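Ginlfy protein (PDB 4UDE) probably acts as a DNA-binding transcription factor of the LEAFY family, the present chain being its SAM oligomerization domain. Local coordinates at residues K6-L11 and T24-V29; G19-T24 and V63-G68. All coordinates share one frame; numbering follows the deposited sequence.

Contact 1. Residues K6-L11 and T24-V29; sequences KELSSL and TLTKMV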
ATOM      1  N   LYS A   6      -1.519  14.919  -0.416  1.00 36.91           N
ATOM      2  CA  LYS A   6      -2.359  14.375   0.648  1.00 37.05           C
ATOM      3  C   LYS A   6      -2.362  12.829   0.563  1.00 37.92           C
ATOM      4  O   LYS A   6      -2.188  12.162   1.586  1.00 36.41           O
ATOM      5  CB  LYS A   6      -3.795  14.918   0.530  1.00 40.37           C
ATOM      6  CG  LYS A   6      -4.185  15.903   1.616  1.00 61.92           C
ATOM      7  CD  LYS A   6      -4.067  17.363   1.189  1.00 80.63           C
ATOM      8  CE  LYS A   6      -5.383  17.960   0.736  1.00 94.37           C
ATOM      9  NZ  LYS A   6      -5.229  19.380   0.318  1.00102.16           N
ATOM     10  N   GLU A   7      -2.486  12.274  -0.662  1.00 32.77           N
ATOM     11  CA  GLU A   7      -2.487  10.818  -0.867  1.00 32.38           C
ATOM     12  C   GLU A   7      -1.145  10.191  -0.544  1.00 33.75           C
ATOM     13  O   GLU A   7      -1.107   9.143   0.094  1.00 31.20           O
ATOM     14  CB  GLU A   7      -2.953  10.429  -2.280  1.00 34.10           C
ATOM     15  CG  GLU A   7      -4.400  10.769  -2.615  1.00 46.95           C
ATOM     16  CD  GLU A   7      -5.426  10.779  -1.490  1.00 81.32           C
ATOM     17  OE1 GLU A   7      -5.618   9.725  -0.840  1.00 59.14           O
ATOM     18  OE2 GLU A   7      -6.050  11.844  -1.272  1.00 88.80           O
ATOM     19  N   LEU A   8      -0.048  10.856  -0.926  1.00 31.66           N
ATOM     20  CA  LEU A   8       1.283  10.342  -0.641  1.00 33.35           C
ATOM     21  C   LEU A   8       1.527  10.290   0.869  1.00 36.13           C
ATOM     22  O   LEU A   8       2.012   9.263   1.360  1.00 36.83           O
ATOM     23  CB  LEU A   8       2.383  11.114  -1.406  1.00 34.03           C
ATOM     24  CG  LEU A   8       3.836  10.741  -1.091  1.00 39.88           C
ATOM     25  CD1 LEU A   8       4.173   9.333  -1.560  1.00 40.24           C
ATOM     26  CD2 LEU A   8       4.791  11.728  -1.718  1.00 43.99           C
ATOM     27  N   SER A   9       1.118  11.351   1.603  1.00 30.42           N
ATOM     28  CA  SER A   9       1.239  11.411   3.057  1.00 30.08           C
ATOM     29  C   SER A   9       0.433  10.277   3.677  1.00 31.30           C
ATOM     30  O   SER A   9       0.940   9.599   4.555  1.00 30.88           O
ATOM     31  CB  SER A   9       0.748  12.752   3.598  1.00 33.49           C
ATOM     32  OG  SER A   9       1.717  13.764   3.410  1.00 52.33           O
ATOM     33  N   SER A  10      -0.808  10.065   3.202  1.00 26.94           N
ATOM     34  CA  SER A  10      -1.688   8.980   3.661  1.00 26.41           C
ATOM     35  C   SER A  10      -1.008   7.631   3.519  1.00 27.40           C
ATOM     36  O   SER A  10      -1.003   6.878   4.478  1.00 27.21           O
ATOM     37  CB  SER A  10      -2.996   8.970   2.879  1.00 28.20           C
ATOM     38  OG  SER A  10      -3.780  10.074   3.273  1.00 37.92           O
ATOM     39  N   LEU A  11      -0.421   7.341   2.347  1.00 23.57           N
ATOM     40  CA  LEU A  11       0.257   6.068   2.114  1.00 24.66           C
ATOM     41  C   LEU A  11       1.541   5.928   2.940  1.00 33.13           C
ATOM     42  O   LEU A  11       1.811   4.834   3.450  1.00 33.88           O
ATOM     43  CB  LEU A  11       0.494   5.788   0.611  1.00 24.21           C
ATOM     44  CG  LEU A  11      -0.759   5.666  -0.315  1.00 27.62           C
ATOM     45  CD1 LEU A  11      -0.355   5.136  -1.685  1.00 28.09           C
ATOM     46  CD2 LEU A  11      -1.808   4.730   0.246  1.00 24.01           C
ATOM     47  N   THR A  24       8.032   3.309  -4.611  1.00 32.54           N
ATOM     48  CA  THR A  24       6.912   2.364  -4.641  1.00 30.82           C
ATOM     49  C   THR A  24       5.653   3.169  -4.244  1.00 32.04           C
ATOM     50  O   THR A  24       4.653   3.087  -4.942  1.00 30.81           O
ATOM     51  CB  THR A  24       7.173   1.174  -3.712  1.00 32.32           C
ATOM     52  OG1 THR A  24       8.391   0.509  -4.108  1.00 30.31           O
ATOM     53  CG2 THR A  24       6.008   0.198  -3.685  1.00 24.18           C
ATOM     54  N   LEU A  25       5.746   4.005  -3.189  1.00 29.27           N
ATOM     55  CA  LEU A  25       4.645   4.860  -2.705  1.00 30.10           C
ATOM     56  C   LEU A  25       4.181   5.822  -3.778  1.00 33.53           C
ATOM     57  O   LEU A  25       2.976   5.956  -4.012  1.00 32.94           O
ATOM     58  CB  LEU A  25       5.029   5.629  -1.415  1.00 30.35           C
ATOM     59  CG  LEU A  25       5.344   4.757  -0.200  1.00 37.01           C
ATOM     60  CD1 LEU A  25       5.902   5.578   0.953  1.00 36.57           C
ATOM     61  CD2 LEU A  25       4.121   3.963   0.237  1.00 41.10           C
ATOM     62  N   THR A  26       5.153   6.475  -4.438  1.00 29.40           N
ATOM     63  CA  THR A  26       4.969   7.422  -5.538  1.00 29.04           C
ATOM     64  C   THR A  26       4.185   6.746  -6.670  1.00 30.19           C
ATOM     65  O   THR A  26       3.238   7.337  -7.179  1.00 30.62           O
ATOM     66  CB  THR A  26       6.356   7.967  -5.968  1.00 39.92           C
ATOM     67  OG1 THR A  26       6.699   9.043  -5.097  1.00 46.13           O
ATOM     68  CG2 THR A  26       6.384   8.463  -7.377  1.00 43.09           C
ATOM     69  N   LYS A  27       4.571   5.523  -7.047  1.00 25.01           N
ATOM     70  CA  LYS A  27       3.874   4.819  -8.100  1.00 26.45           C
ATOM     71  C   LYS A  27       2.436   4.447  -7.698  1.00 30.95           C
ATOM     72  O   LYS A  27       1.533   4.601  -8.510  1.00 31.19           O
ATOM     73  CB  LYS A  27       4.677   3.594  -8.581  1.00 29.02           C
ATOM     74  CG  LYS A  27       4.110   2.952  -9.859  1.00 33.32           C
ATOM     75  CD  LYS A  27       3.944   3.882 -11.064  1.00 39.19           C
ATOM     76  CE  LYS A  27       5.255   4.313 -11.675  1.00 45.37           C
ATOM     77  NZ  LYS A  27       5.039   5.255 -12.806  1.00 54.32           N
ATOM     78  N   MET A  28       2.223   4.005  -6.457  1.00 27.15           N
ATOM     79  CA  MET A  28       0.882   3.659  -5.945  1.00 27.61           C
ATOM     80  C   MET A  28      -0.077   4.871  -5.959  1.00 30.64           C
ATOM     81  O   MET A  28      -1.220   4.726  -6.367  1.00 28.97           O
ATOM     82  CB  MET A  28       0.976   3.020  -4.556  1.00 29.34           C
ATOM     83  CG  MET A  28       1.651   1.661  -4.572  1.00 32.36           C
ATOM     84  SD  MET A  28       1.811   0.944  -2.915  1.00 36.99           S
ATOM     85  CE  MET A  28       0.099   0.489  -2.621  1.00 34.90           C
ATOM     86  N   VAL A  29       0.418   6.072  -5.602  1.00 28.80           N
ATOM     87  CA  VAL A  29      -0.358   7.328  -5.637  1.00 29.72           C
ATOM     88  C   VAL A  29      -0.771   7.631  -7.089  1.00 35.28           C
ATOM     89  O   VAL A  29      -1.934   7.930  -7.353  1.00 34.70           O
ATOM     90  CB  VAL A  29       0.453   8.510  -5.032  1.00 34.24           C
ATOM     91  CG1 VAL A  29      -0.241   9.859  -5.270  1.00 34.04           C
ATOM     92  CG2 VAL A  29       0.692   8.290  -3.547  1.00 34.24           C
TER
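Leu11, Val29 and Leu8 carry most of the surface buried where 6-11 on helix 2-15 meets 24-29 on helix 22-30. Val29 presses a single methyl, CG2, against the opposite backbone: it lies 3.6 Å from Leu8 CA, close to the N of the same residue, while CG1 turns to the CB of Glu7. With CG1 anti to the valine N (chi1 171°), CG2 is left beside that N and faces helix 2-15. Leu11 reaches the same methyl, its CD1 standing 3.8 Å from Val29 CG2. That CD1 also touches Met28, at 3.8 Å from CB, so one leucine methyl rests against two successive residues of the second helix. Leu8 runs across Leu25 at about a right angle and brings CD1 to 3.8 Å from Leu25 CB; its CG, anti to the leucine N (chi1 175°), leads the branch out to the facing helix. Leu25 answers with CD2, which lies 4.1 Å from Leu11 CB. The helices that meet here are the first two of the five-helix SAM domain, a small all-helical fold closed by a long C-terminal helix. The axes of the two segments approach to 9.4 Å and their N-to-C directions differ by 129°, nearer antiparallel than parallel, with Leu8 opposite Val29 and Leu11 opposite Leu25 in the backbone register. No hydrogen bond spans the interface, which is held by apolar packing alone. Towards the interior Leu11 and Met28 continue onto Leu38 of helix 35-39, and Leu25 and Met28 onto Phe15 of helix 2-15.

Contact 2. Residues G19-T24 and V63-G68; sequences GVRYMT and VGEKYG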
ATOM      1  N   GLY A  19       8.790  -1.059   5.463  1.00 29.27           N
ATOM      2  CA  GLY A  19       9.814  -1.126   4.425  1.00 28.75           C
ATOM      3  C   GLY A  19       9.395  -0.786   3.010  1.00 33.21           C
ATOM      4  O   GLY A  19      10.096  -1.148   2.069  1.00 33.26           O
ATOM      5  N   VAL A  20       8.289  -0.053   2.829  1.00 30.17           N
ATOM      6  CA  VAL A  20       7.865   0.331   1.477  1.00 29.76           C
ATOM      7  C   VAL A  20       8.635   1.592   1.081  1.00 33.99           C
ATOM      8  O   VAL A  20       8.612   2.583   1.806  1.00 33.85           O
ATOM      9  CB  VAL A  20       6.329   0.460   1.364  1.00 32.62           C
ATOM     10  CG1 VAL A  20       5.911   0.757  -0.072  1.00 32.26           C
ATOM     11  CG2 VAL A  20       5.654  -0.822   1.858  1.00 31.99           C
ATOM     12  N   ARG A  21       9.411   1.504  -0.000  1.00 29.77           N
ATOM     13  CA  ARG A  21      10.257   2.612  -0.448  1.00 30.21           C
ATOM     14  C   ARG A  21       9.483   3.730  -1.139  1.00 36.01           C
ATOM     15  O   ARG A  21       8.372   3.515  -1.626  1.00 34.16           O
ATOM     16  CB  ARG A  21      11.460   2.104  -1.262  1.00 28.44           C
ATOM     17  CG  ARG A  21      12.309   1.111  -0.447  1.00 31.46           C
ATOM     18  CD  ARG A  21      13.472   0.527  -1.224  1.00 35.63           C
ATOM     19  NE  ARG A  21      13.056  -0.249  -2.392  1.00 40.68           N
ATOM     20  CZ  ARG A  21      13.851  -0.533  -3.419  1.00 50.35           C
ATOM     21  NH1 ARG A  21      15.108  -0.113  -3.429  1.00 40.92           N
ATOM     22  NH2 ARG A  21      13.404  -1.269  -4.427  1.00 32.47           N
ATOM     23  N   TYR A  22      10.066   4.941  -1.118  1.00 35.43           N
ATOM     24  CA  TYR A  22       9.519   6.179  -1.640  1.00 36.23           C
ATOM     25  C   TYR A  22       8.945   6.072  -3.050  1.00 40.60           C
ATOM     26  O   TYR A  22       7.822   6.512  -3.275  1.00 39.95           O
ATOM     27  CB  TYR A  22      10.557   7.319  -1.542  1.00 38.31           C
ATOM     28  CG  TYR A  22       9.980   8.662  -1.932  1.00 41.87           C
ATOM     29  CD1 TYR A  22       9.023   9.288  -1.138  1.00 44.68           C
ATOM     30  CD2 TYR A  22      10.348   9.284  -3.122  1.00 42.87           C
ATOM     31  CE1 TYR A  22       8.467  10.514  -1.504  1.00 46.35           C
ATOM     32  CE2 TYR A  22       9.805  10.515  -3.492  1.00 43.87           C
ATOM     33  CZ  TYR A  22       8.863  11.127  -2.679  1.00 53.69           C
ATOM     34  OH  TYR A  22       8.311  12.345  -3.021  1.00 60.20           O
ATOM     35  N   MET A  23       9.709   5.490  -3.981  1.00 39.00           N
ATOM     36  CA  MET A  23       9.315   5.292  -5.373  1.00 39.97           C
ATOM     37  C   MET A  23       8.179   4.274  -5.552  1.00 38.29           C
ATOM     38  O   MET A  23       7.471   4.337  -6.552  1.00 35.64           O
ATOM     39  CB  MET A  23      10.529   4.901  -6.218  1.00 44.34           C
ATOM     40  CG  MET A  23      11.354   6.091  -6.649  1.00 51.64           C
ATOM     41  SD  MET A  23      12.606   5.578  -7.853  1.00 59.87           S
ATOM     42  CE  MET A  23      11.722   5.993  -9.422  1.00 56.56           C
ATOM     43  N   THR A  24       8.032   3.309  -4.611  1.00 32.54           N
ATOM     44  CA  THR A  24       6.912   2.364  -4.641  1.00 30.82           C
ATOM     45  C   THR A  24       5.653   3.169  -4.244  1.00 32.04           C
ATOM     46  O   THR A  24       4.653   3.087  -4.942  1.00 30.81           O
ATOM     47  CB  THR A  24       7.173   1.174  -3.712  1.00 32.32           C
ATOM     48  OG1 THR A  24       8.391   0.509  -4.108  1.00 30.31           O
ATOM     49  CG2 THR A  24       6.008   0.198  -3.685  1.00 24.18           C
ATOM     50  N   VAL A  63      12.289  -7.985  -1.683  1.00 38.55           N
ATOM     51  CA  VAL A  63      11.485  -9.115  -1.169  1.00 38.36           C
ATOM     52  C   VAL A  63      10.660  -8.700   0.065  1.00 40.20           C
ATOM     53  O   VAL A  63       9.458  -8.963   0.097  1.00 40.34           O
ATOM     54  CB  VAL A  63      12.355 -10.387  -0.924  1.00 43.29           C
ATOM     55  CG1 VAL A  63      11.515 -11.569  -0.442  1.00 43.10           C
ATOM     56  CG2 VAL A  63      13.112 -10.772  -2.190  1.00 43.59           C
ATOM     57  N   GLY A  64      11.304  -8.014   1.023  1.00 35.66           N
ATOM     58  CA  GLY A  64      10.684  -7.534   2.265  1.00 34.39           C
ATOM     59  C   GLY A  64       9.645  -6.440   2.076  1.00 35.50           C
ATOM     60  O   GLY A  64       8.755  -6.262   2.918  1.00 34.40           O
ATOM     61  N   GLU A  65       9.777  -5.676   0.975  1.00 30.89           N
ATOM     62  CA  GLU A  65       8.842  -4.632   0.527  1.00 30.37           C
ATOM     63  C   GLU A  65       7.505  -5.293   0.073  1.00 32.02           C
ATOM     64  O   GLU A  65       6.428  -4.790   0.410  1.00 32.38           O
ATOM     65  CB  GLU A  65       9.498  -3.879  -0.632  1.00 31.87           C
ATOM     66  CG  GLU A  65       8.817  -2.603  -1.028  1.00 38.06           C
ATOM     67  CD  GLU A  65       9.662  -1.666  -1.865  1.00 46.62           C
ATOM     68  OE1 GLU A  65      10.649  -2.101  -2.510  1.00 34.23           O
ATOM     69  OE2 GLU A  65       9.301  -0.471  -1.885  1.00 32.95           O
ATOM     70  N   LYS A  66       7.577  -6.444  -0.643  1.00 27.08           N
ATOM     71  CA  LYS A  66       6.383  -7.200  -1.075  1.00 27.41           C
ATOM     72  C   LYS A  66       5.634  -7.725   0.159  1.00 32.15           C
ATOM     73  O   LYS A  66       4.412  -7.588   0.243  1.00 32.25           O
ATOM     74  CB  LYS A  66       6.750  -8.384  -2.008  1.00 29.84           C
ATOM     75  CG  LYS A  66       7.215  -7.954  -3.405  1.00 42.49           C
ATOM     76  CD  LYS A  66       7.498  -9.138  -4.320  1.00 51.51           C
ATOM     77  CE  LYS A  66       8.030  -8.672  -5.654  1.00 61.58           C
ATOM     78  NZ  LYS A  66       8.392  -9.807  -6.542  1.00 69.53           N
ATOM     79  N   TYR A  67       6.379  -8.300   1.123  1.00 26.80           N
ATOM     80  CA  TYR A  67       5.820  -8.770   2.391  1.00 26.47           C
ATOM     81  C   TYR A  67       5.309  -7.595   3.256  1.00 28.80           C
ATOM     82  O   TYR A  67       4.276  -7.736   3.907  1.00 28.58           O
ATOM     83  CB  TYR A  67       6.845  -9.632   3.163  1.00 26.37           C
ATOM     84  CG  TYR A  67       6.968 -11.023   2.590  1.00 27.13           C
ATOM     85  CD1 TYR A  67       5.978 -11.981   2.812  1.00 28.92           C
ATOM     86  CD2 TYR A  67       8.043 -11.369   1.779  1.00 27.44           C
ATOM     87  CE1 TYR A  67       6.062 -13.252   2.245  1.00 30.77           C
ATOM     88  CE2 TYR A  67       8.146 -12.642   1.217  1.00 28.53           C
ATOM     89  CZ  TYR A  67       7.161 -13.587   1.468  1.00 37.98           C
ATOM     90  OH  TYR A  67       7.262 -14.847   0.927  1.00 37.46           O
ATOM     91  N   GLY A  68       6.010  -6.460   3.206  1.00 25.83           N
ATOM     92  CA  GLY A  68       5.672  -5.216   3.914  1.00 25.48           C
ATOM     93  C   GLY A  68       4.343  -4.589   3.529  1.00 30.20           C
ATOM     94  O   GLY A  68       3.607  -4.114   4.401  1.00 31.36           O
TER
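Glu65 reaches from helix 63-83 to the start of helix 22-30 and places its carboxylate between Arg21 and Thr24. OE2 is gripped twice, by Arg21 N at 2.7 Å and by Thr24 OG1 at 2.6 Å, the two donors coming from opposite faces of the carboxylate plane. The backbone bond is fairly straight, with an N-H...O angle of 161°. OE1 takes the salt bridge, Arg21 NE standing 3.0 Å away; the guanidinium offers its edge, and its plane is turned 67° from that of the carboxylate. A weak bond runs from Arg21 NH2 to the same OE1. Glu65 spans the gap because CG is anti to its backbone N (chi1 -168°) and the chain stays extended beyond it, passing Gly19 O, which lies 3.7 Å from Glu65 CG. Arg21 is the N-cap residue of helix 22-30, so the carboxylate sits near that helix's N-terminal end, whose dipole would probably stabilise the negative charge. A leucine at Glu65 would probably leave Arg21 N and Thr24 OG1 without their acceptor and the guanidinium free to swing away from the helix start. Around this tight polar centre the contact is looser: Val20 CG2 comes only to 4.3 Å from Gly68 C, and Gly19 is exposed to solvent. Glu65 OE1 also accepts from Leu62 N in the loop before helix 63-83. Val20 packs on Phe15 of helix 2-15, and Thr24 on Leu61, so the joint lies between the first, second and last helices of the SAM domain.

In the fold
From the N terminus, helix 2-15 runs into a short turn and helix 22-30 folds back on it, so contact 1 closes a local loop with 12 residues between its segments. Contact 2 starts at the end of that loop, its segment 19-24 running into contact 1 at Thr24, and closes only after helices 35-39 and 43-55, when the chain reaches helix 63-83. The segments alternate along the chain, so the two closures cross rather than nest. Helix 22-30 serves both, and Leu25 CD2 lies 3.7 Å from Val20 CG1 where they touch. Together they tie the first and last helices of the domain to the second.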